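Local atomic coordinates of conserved hypothetical alanine RICH protein (Mycobacterium tuberculosis, PDB entry 2IB0), a protein that is of unknown function but folds into a four-helix bundle related to the ferritin clan and assembles as a dimer of two such chains. Residues 91-96 with 100-105; 28-33 with 78-83; 67-72 with 127-132. All coordinates share one frame; numbering follows the deposited sequence.

Contact 1. Residues 91-96 with 100-105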
loop_
_atom_site.group_PDB
_atom_site.type_symbol
_atom_site.label_atom_id
_atom_site.label_comp_id
_atom_site.label_asym_id
_atom_site.label_seq_id
_atom_site.Cartn_x
_atom_site.Cartn_y
_atom_site.Cartn_z
ATOM N N MET A 91 -6.413 3.316 21.356
ATOM C CA MET A 91 -7.673 3.968 21.697
ATOM C C MET A 91 -8.469 3.096 22.655
ATOM O O MET A 91 -8.246 1.884 22.728
ATOM C CB MET A 91 -8.511 4.237 20.441
ATOM C CG MET A 91 -9.088 2.984 19.779
ATOM S SD MET A 91 -9.900 3.335 18.209
ATOM C CE MET A 91 -11.610 3.502 18.696
ATOM N N GLN A 92 -9.397 3.737 23.355
ATOM C CA GLN A 92 -10.403 3.055 24.150
ATOM C C GLN A 92 -11.485 2.427 23.296
ATOM O O GLN A 92 -11.893 2.979 22.238
ATOM C CB GLN A 92 -11.045 4.028 25.135
ATOM C CG GLN A 92 -10.020 4.704 26.015
ATOM C CD GLN A 92 -10.577 4.986 27.334
ATOM O OE1 GLN A 92 -11.565 5.709 27.446
ATOM N NE2 GLN A 92 -9.994 4.381 28.375
ATOM N N VAL A 93 -11.951 1.272 23.749
ATOM C CA VAL A 93 -12.985 0.527 23.055
ATOM C C VAL A 93 -14.038 0.062 24.049
ATOM O O VAL A 93 -13.726 -0.186 25.213
ATOM C CB VAL A 93 -12.395 -0.668 22.225
ATOM C CG1 VAL A 93 -11.361 -0.157 21.174
ATOM C CG2 VAL A 93 -11.758 -1.728 23.099
ATOM N N SER A 94 -15.283 -0.064 23.599
ATOM C CA SER A 94 -16.314 -0.620 24.442
ATOM C C SER A 94 -17.392 -1.367 23.667
ATOM O O SER A 94 -18.297 -1.930 24.249
ATOM C CB SER A 94 -16.933 0.451 25.318
ATOM O OG SER A 94 -17.560 1.418 24.539
ATOM N N SER A 95 -17.300 -1.384 22.344
ATOM C CA SER A 95 -18.283 -2.161 21.611
ATOM C C SER A 95 -17.745 -2.579 20.262
ATOM O O SER A 95 -16.667 -2.154 19.835
ATOM C CB SER A 95 -19.602 -1.384 21.455
ATOM O OG SER A 95 -19.390 -0.359 20.479
ATOM N N ALA A 96 -18.524 -3.455 19.615
ATOM C CA ALA A 96 -18.281 -3.889 18.234
ATOM C C ALA A 96 -17.859 -2.836 17.212
ATOM O O ALA A 96 -16.981 -3.117 16.393
ATOM C CB ALA A 96 -19.491 -4.784 17.731
ATOM N N ALA A 100 -13.487 -2.082 14.782
ATOM C CA ALA A 100 -13.160 -1.648 13.405
ATOM C C ALA A 100 -12.311 -0.330 13.336
ATOM O O ALA A 100 -11.339 -0.261 12.598
ATOM C CB ALA A 100 -14.424 -1.540 12.585
ATOM N N ARG A 101 -12.659 0.687 14.131
ATOM C CA ARG A 101 -11.821 1.866 14.229
ATOM C C ARG A 101 -10.433 1.534 14.786
ATOM O O ARG A 101 -9.430 2.106 14.364
ATOM C CB ARG A 101 -12.482 2.928 15.116
ATOM C CG ARG A 101 -13.588 3.712 14.407
ATOM C CD ARG A 101 -14.094 4.943 15.266
ATOM N NE ARG A 101 -14.962 4.562 16.416
ATOM C CZ ARG A 101 -16.251 4.198 16.300
ATOM N NH1 ARG A 101 -16.815 4.101 15.086
ATOM N NH2 ARG A 101 -16.971 3.887 17.381
ATOM N N LEU A 102 -10.385 0.642 15.765
ATOM C CA LEU A 102 -9.113 0.228 16.346
ATOM C C LEU A 102 -8.281 -0.438 15.263
ATOM O O LEU A 102 -7.093 -0.194 15.178
ATOM C CB LEU A 102 -9.339 -0.776 17.511
ATOM C CG LEU A 102 -8.117 -1.426 18.180
ATOM C CD1 LEU A 102 -7.150 -0.373 18.696
ATOM C CD2 LEU A 102 -8.584 -2.356 19.319
ATOM N N ALA A 103 -8.904 -1.336 14.521
ATOM C CA ALA A 103 -8.217 -2.053 13.434
ATOM C C ALA A 103 -7.642 -1.064 12.406
ATOM O O ALA A 103 -6.514 -1.203 11.974
ATOM C CB ALA A 103 -9.160 -3.025 12.739
ATOM N N VAL A 104 -8.393 -0.038 12.043
ATOM C CA VAL A 104 -7.884 0.968 11.063
ATOM C C VAL A 104 -6.672 1.697 11.698
ATOM O O VAL A 104 -5.620 1.881 11.081
ATOM C CB VAL A 104 -8.987 2.009 10.695
ATOM C CG1 VAL A 104 -8.416 3.178 9.815
ATOM C CG2 VAL A 104 -10.165 1.317 10.046
ATOM N N ARG A 105 -6.829 2.139 12.933
ATOM C CA ARG A 105 -5.745 2.867 13.584
ATOM C C ARG A 105 -4.464 2.000 13.640
ATOM O O ARG A 105 -3.361 2.502 13.417
ATOM C CB ARG A 105 -6.161 3.316 14.988
ATOM C CG ARG A 105 -4.950 3.645 15.843
ATOM C CD ARG A 105 -4.220 4.937 15.391
ATOM N NE ARG A 105 -4.557 5.992 16.341
ATOM C CZ ARG A 105 -3.771 6.403 17.328
ATOM N NH1 ARG A 105 -2.535 5.915 17.490
ATOM N NH2 ARG A 105 -4.225 7.341 18.130
#

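Contact 2. Residues 28-33 with 78-83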
loop_
_atom_site.group_PDB
_atom_site.type_symbol
_atom_site.label_atom_id
_atom_site.label_comp_id
_atom_site.label_asym_id
_atom_site.label_seq_id
_atom_site.Cartn_x
_atom_site.Cartn_y
_atom_site.Cartn_z
ATOM N N ASP A 28 11.534 -1.013 15.585
ATOM C CA ASP A 28 10.261 -0.289 15.814
ATOM C C ASP A 28 9.089 -0.978 15.120
ATOM O O ASP A 28 8.002 -1.028 15.670
ATOM C CB ASP A 28 10.301 1.125 15.266
ATOM C CG ASP A 28 11.193 2.041 16.057
ATOM O OD1 ASP A 28 11.450 1.770 17.246
ATOM O OD2 ASP A 28 11.664 3.032 15.454
ATOM N N ALA A 29 9.329 -1.541 13.947
ATOM C CA ALA A 29 8.236 -2.033 13.121
ATOM C C ALA A 29 7.803 -3.344 13.717
ATOM O O ALA A 29 6.621 -3.638 13.760
ATOM C CB ALA A 29 8.702 -2.230 11.691
ATOM N N LEU A 30 8.779 -4.102 14.221
ATOM C CA LEU A 30 8.506 -5.363 14.923
ATOM C C LEU A 30 7.672 -5.145 16.196
ATOM O O LEU A 30 6.764 -5.930 16.494
ATOM C CB LEU A 30 9.805 -6.099 15.283
ATOM C CG LEU A 30 9.555 -7.347 16.124
ATOM C CD1 LEU A 30 8.540 -8.275 15.468
ATOM C CD2 LEU A 30 10.889 -8.100 16.520
ATOM N N ALA A 31 8.028 -4.099 16.944
ATOM C CA ALA A 31 7.311 -3.667 18.149
ATOM C C ALA A 31 5.895 -3.248 17.809
ATOM O O ALA A 31 4.976 -3.527 18.538
ATOM C CB ALA A 31 8.067 -2.540 18.859
ATOM N N VAL A 32 5.704 -2.598 16.677
ATOM C CA VAL A 32 4.357 -2.258 16.235
ATOM C C VAL A 32 3.541 -3.533 15.890
ATOM O O VAL A 32 2.364 -3.647 16.276
ATOM C CB VAL A 32 4.391 -1.249 15.064
ATOM C CG1 VAL A 32 2.993 -1.135 14.394
ATOM C CG2 VAL A 32 4.887 0.131 15.567
ATOM N N GLU A 33 4.167 -4.473 15.178
ATOM C CA GLU A 33 3.577 -5.796 14.891
ATOM C C GLU A 33 3.118 -6.570 16.135
ATOM O O GLU A 33 1.999 -7.068 16.154
ATOM C CB GLU A 33 4.555 -6.680 14.081
ATOM C CG GLU A 33 4.766 -6.233 12.597
ATOM C CD GLU A 33 3.459 -6.063 11.796
ATOM O OE1 GLU A 33 2.533 -6.901 11.907
ATOM O OE2 GLU A 33 3.357 -5.100 11.016
ATOM N N VAL A 78 21.075 -9.015 15.439
ATOM C CA VAL A 78 20.260 -8.308 16.411
ATOM C C VAL A 78 19.279 -9.296 17.044
ATOM O O VAL A 78 18.560 -10.009 16.334
ATOM C CB VAL A 78 19.474 -7.109 15.757
ATOM C CG1 VAL A 78 18.561 -6.432 16.760
ATOM C CG2 VAL A 78 20.436 -6.089 15.119
ATOM N N THR A 79 19.243 -9.343 18.368
ATOM C CA THR A 79 18.231 -10.149 19.046
ATOM C C THR A 79 16.945 -9.331 19.064
ATOM O O THR A 79 16.926 -8.196 19.559
ATOM C CB THR A 79 18.622 -10.507 20.504
ATOM O OG1 THR A 79 18.873 -9.296 21.227
ATOM C CG2 THR A 79 19.880 -11.432 20.564
ATOM N N ALA A 80 15.885 -9.897 18.491
ATOM C CA ALA A 80 14.592 -9.221 18.356
ATOM C C ALA A 80 14.001 -8.718 19.692
ATOM O O ALA A 80 14.099 -9.413 20.724
ATOM C CB ALA A 80 13.611 -10.150 17.650
ATOM N N PRO A 81 13.410 -7.492 19.683
ATOM C CA PRO A 81 12.444 -7.159 20.736
ATOM C C PRO A 81 11.363 -8.250 20.828
ATOM O O PRO A 81 10.800 -8.666 19.798
ATOM C CB PRO A 81 11.823 -5.819 20.261
ATOM C CG PRO A 81 12.264 -5.635 18.827
ATOM C CD PRO A 81 13.598 -6.360 18.753
ATOM N N ILE A 82 11.120 -8.737 22.044
ATOM C CA ILE A 82 10.026 -9.682 22.295
ATOM C C ILE A 82 8.756 -8.907 22.697
ATOM O O ILE A 82 8.833 -7.720 23.040
ATOM C CB ILE A 82 10.414 -10.758 23.354
ATOM C CG1 ILE A 82 10.559 -10.138 24.753
ATOM C CG2 ILE A 82 11.693 -11.504 22.909
ATOM C CD1 ILE A 82 10.301 -11.103 25.898
ATOM N N ALA A 83 7.592 -9.551 22.638
ATOM C CA ALA A 83 6.355 -8.843 22.971
ATOM C C ALA A 83 6.289 -8.489 24.478
ATOM O O ALA A 83 6.853 -9.200 25.325
ATOM C CB ALA A 83 5.136 -9.656 22.542
#

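Contact 3. Residues 67-72 with 127-132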
loop_
_atom_site.group_PDB
_atom_site.type_symbol
_atom_site.label_atom_id
_atom_site.label_comp_id
_atom_site.label_asym_id
_atom_site.label_seq_id
_atom_site.Cartn_x
_atom_site.Cartn_y
_atom_site.Cartn_z
ATOM N N ASP A 67 7.087 -13.088 12.571
ATOM C CA ASP A 67 8.072 -14.179 12.504
ATOM C C ASP A 67 9.137 -13.914 11.465
ATOM O O ASP A 67 10.316 -14.128 11.717
ATOM C CB ASP A 67 7.374 -15.511 12.237
ATOM C CG ASP A 67 6.354 -15.888 13.333
ATOM O OD1 ASP A 67 6.313 -15.256 14.426
ATOM O OD2 ASP A 67 5.568 -16.826 13.092
ATOM N N ASP A 68 8.738 -13.441 10.282
ATOM C CA ASP A 68 9.691 -13.026 9.244
ATOM C C ASP A 68 10.740 -11.968 9.680
ATOM O O ASP A 68 11.922 -12.075 9.332
ATOM C CB ASP A 68 8.933 -12.503 8.021
ATOM C CG ASP A 68 8.537 -13.602 7.029
ATOM O OD1 ASP A 68 8.855 -14.773 7.236
ATOM O OD2 ASP A 68 7.886 -13.286 6.006
ATOM N N VAL A 69 10.288 -10.943 10.397
ATOM C CA VAL A 69 11.129 -9.883 10.947
ATOM C C VAL A 69 12.040 -10.398 12.055
ATOM O O VAL A 69 13.161 -9.929 12.172
ATOM C CB VAL A 69 10.246 -8.712 11.503
ATOM C CG1 VAL A 69 11.113 -7.634 12.195
ATOM C CG2 VAL A 69 9.382 -8.129 10.365
ATOM N N ILE A 70 11.557 -11.331 12.885
ATOM C CA ILE A 70 12.419 -12.004 13.882
ATOM C C ILE A 70 13.628 -12.680 13.201
ATOM O O ILE A 70 14.771 -12.522 13.640
ATOM C CB ILE A 70 11.598 -12.963 14.790
ATOM C CG1 ILE A 70 10.664 -12.116 15.682
ATOM C CG2 ILE A 70 12.512 -13.914 15.638
ATOM C CD1 ILE A 70 9.611 -12.878 16.504
ATOM N N VAL A 71 13.378 -13.370 12.090
ATOM C CA VAL A 71 14.443 -13.990 11.312
ATOM C C VAL A 71 15.406 -12.915 10.759
ATOM O O VAL A 71 16.616 -13.037 10.903
ATOM C CB VAL A 71 13.848 -14.903 10.181
ATOM C CG1 VAL A 71 14.921 -15.338 9.164
ATOM C CG2 VAL A 71 13.149 -16.122 10.791
ATOM N N MET A 72 14.861 -11.858 10.155
ATOM C CA MET A 72 15.674 -10.766 9.560
ATOM C C MET A 72 16.623 -10.136 10.575
ATOM O O MET A 72 17.813 -9.953 10.289
ATOM C CB MET A 72 14.791 -9.664 8.977
ATOM C CG MET A 72 14.120 -9.996 7.659
ATOM S SD MET A 72 12.722 -8.917 7.264
ATOM C CE MET A 72 13.552 -7.504 6.539
ATOM N N ARG A 127 14.041 -3.448 1.649
ATOM C CA ARG A 127 13.074 -2.454 1.180
ATOM C C ARG A 127 11.876 -3.061 0.467
ATOM O O ARG A 127 10.759 -2.559 0.622
ATOM C CB ARG A 127 13.697 -1.432 0.235
ATOM C CG ARG A 127 14.729 -0.566 0.859
ATOM C CD ARG A 127 15.029 0.569 -0.094
ATOM N NE ARG A 127 15.496 0.167 -1.419
ATOM C CZ ARG A 127 16.753 -0.174 -1.698
ATOM N NH1 ARG A 127 17.677 -0.200 -0.725
ATOM N NH2 ARG A 127 17.092 -0.490 -2.951
ATOM N N VAL A 128 12.092 -4.092 -0.350
ATOM C CA VAL A 128 10.959 -4.769 -0.963
ATOM C C VAL A 128 10.049 -5.392 0.094
ATOM O O VAL A 128 8.841 -5.277 -0.031
ATOM C CB VAL A 128 11.349 -5.769 -2.096
ATOM C CG1 VAL A 128 10.176 -6.688 -2.482
ATOM C CG2 VAL A 128 11.822 -5.006 -3.334
ATOM N N PHE A 129 10.616 -6.003 1.135
ATOM C CA PHE A 129 9.838 -6.644 2.201
ATOM C C PHE A 129 9.012 -5.602 2.960
ATOM O O PHE A 129 7.814 -5.824 3.272
ATOM C CB PHE A 129 10.765 -7.410 3.147
ATOM C CG PHE A 129 10.056 -8.012 4.360
ATOM C CD1 PHE A 129 9.665 -9.348 4.358
ATOM C CD2 PHE A 129 9.773 -7.241 5.489
ATOM C CE1 PHE A 129 9.021 -9.912 5.467
ATOM C CE2 PHE A 129 9.111 -7.800 6.597
ATOM C CZ PHE A 129 8.744 -9.139 6.579
ATOM N N ALA A 130 9.656 -4.458 3.240
ATOM C CA ALA A 130 9.033 -3.395 4.008
ATOM C C ALA A 130 7.901 -2.778 3.163
ATOM O O ALA A 130 6.857 -2.480 3.692
ATOM C CB ALA A 130 10.061 -2.329 4.401
ATOM N N SER A 131 8.132 -2.588 1.853
ATOM C CA SER A 131 7.104 -2.052 1.009
ATOM C C SER A 131 5.917 -2.985 0.846
ATOM O O SER A 131 4.793 -2.509 0.763
ATOM C CB SER A 131 7.630 -1.566 -0.347
ATOM O OG SER A 131 7.728 -2.620 -1.296
ATOM N N THR A 132 6.144 -4.285 0.771
ATOM C CA THR A 132 5.067 -5.274 0.816
ATOM C C THR A 132 4.233 -5.196 2.130
ATOM O O THR A 132 2.964 -5.135 2.087
ATOM C CB THR A 132 5.652 -6.671 0.602
ATOM O OG1 THR A 132 6.213 -6.709 -0.718
ATOM C CG2 THR A 132 4.583 -7.749 0.725
#

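Contact 1. Residues 91-96 with 100-105
The guanidinium of Arg101 is the flat group that enters this contact, and Met91 reaches it obliquely with its terminal methyl, CE lying 4.2 Å from NE of Arg101. The same methyl rests closer on the aliphatic root of the arginine, with Met91 CE 3.7 Å from Arg101 CB, the two side chains crossing at about a right angle. The polar end of the guanidinium is engaged elsewhere: NH2 forms a salt bridge with Asp98, whose other carboxylate oxygen accepts the backbone N-H of Ser94, so one acid ties both the arginine and the incoming loop to the start of the helix. In Met91, chi1 of 70° and an extended chi2 lay SD against the helix backbone, 3.7 Å from N of Leu102, and the bend at chi3 (-95°) turns CE onto Arg101. Leu102 completes the apolar part by dividing its methyls between two loop residues. Leu102 CD1 packs 4.0 Å from Met91 CG, and Leu102 CD2 meets Val93 CG1, also at 4.0 Å. Dispersion rather than hydrogen bonding therefore joins the two segments. The loop folds back here onto the first turns of helix 96-120, with Val93 also touching Ile42 and Leu46 and Leu102 touching Val43 on helix 18-46, while Ala100 and Ala103 on the helix pack against Trp144 of helix 124-150.

Contact 2. Residues 28-33 with 78-83
Two torsions carry a single methyl of Leu30 to the loop. With chi1 at 175° its CG stands opposite the backbone N, and chi2 of 53°, which places CD1, leaves CD2 to prolong the extended line of the chain toward Ala80 and Pro81. That methyl does most of the touching: Leu30 CD2 is 3.6 Å from CB of Ala80 and equally 3.6 Å from CG of Pro81, so it fits into the corner formed by the small side chain and the rigid ring. The leucine and proline side chains meet at a slant, the ring offering its CG and CD atoms. The carbonyl of Pro81 adds a less favourable element, for its O lies 3.3 Å from Leu30 CD2 and is buried with no hydrogen-bonding partner in the model, a polar atom set against hydrocarbon. Leu73 of helix 52-75 touches both Leu30 and Ala80, and Cys27 supports Pro81, so loop and helices share one apolar patch. The segment 78-83 opens the long crossover that joins the parallel helices 52-75 and 96-120, and its passage along helix 18-46 is characteristic of the up-down-down-up topology of ferritin-like four-helix bundles.

Contact 3. Residues 67-72 with 127-132
One aromatic ring, that of Phe129, bridges the space between the two helices, and Asp68, Val69 and Met72 of the facing helix meet it at an edge, at a slant and over one face. The apolar part of the contact lies over that face and beside the buried Val69. Met72 SD sits 3.8 Å from the ring centroid of Phe129 and only 10° off the normal, a Met-aromatic contact in which the sulfur lies almost squarely above the centre. With CG anti to its carbonyl carbon and an extended chi2, the methionine carries SD over the ring; the bend at chi3 then turns the methyl toward the CG-CD2 side, Met72 CE lying 3.9 Å from Phe129 CD2. Val69 CG2 approaches obliquely, 3.8 Å from CE2 of Phe129. It also touches Leu26 and Leu30 of helix 18-46 and Trp114 of helix 96-120, which places it at the bundle interior.

The other part is polar and partly exposed. Asp68 lays its CB 3.6 Å from CE1 of Phe129 and sends OD2 to the ring edge, near the ring plane and also 3.6 Å from CE1. The carboxylate is turned 59° against the ring, and its negative charge probably finds a mildly favourable partner in the weakly positive C-H rim. Beyond this ring little else joins the two segments, whose axes stay 12.4 Å apart at closest approach, a separation that a large aromatic side chain can span. The other side of segment 127-132 serves the dimer: Arg127 hydrogen-bonds through NE to the carbonyl O of Val118 of the second subunit, and Ser131 packs on Leu134 of that subunit. With the helices running nearly antiparallel, at 159°, the arrangement is that of the second and fourth helices of a ferritin-like four-helix bundle.

In the fold
Contacts 2 and 3 form one continuous region of packing, their centres about 12 Å apart: Leu30 CB meets Val69 CG1 at 3.7 Å, and Ala80 CB lies 4.1 Å from Ile70 CG1. Contact 1 stands apart on the other side of the chain's centre, its centre about 23 Å from that of contact 2 and about 26 Å from that of contact 3. The loop between helices 52-75 and 96-120 connects these regions, touching down in contact 2 just after it leaves one helix and in contact 1 as it enters the next. No active site is assigned to this protein; contact 3 joins two helices of the bundle, while contacts 1 and 2 fix the two ends of the crossover loop on it.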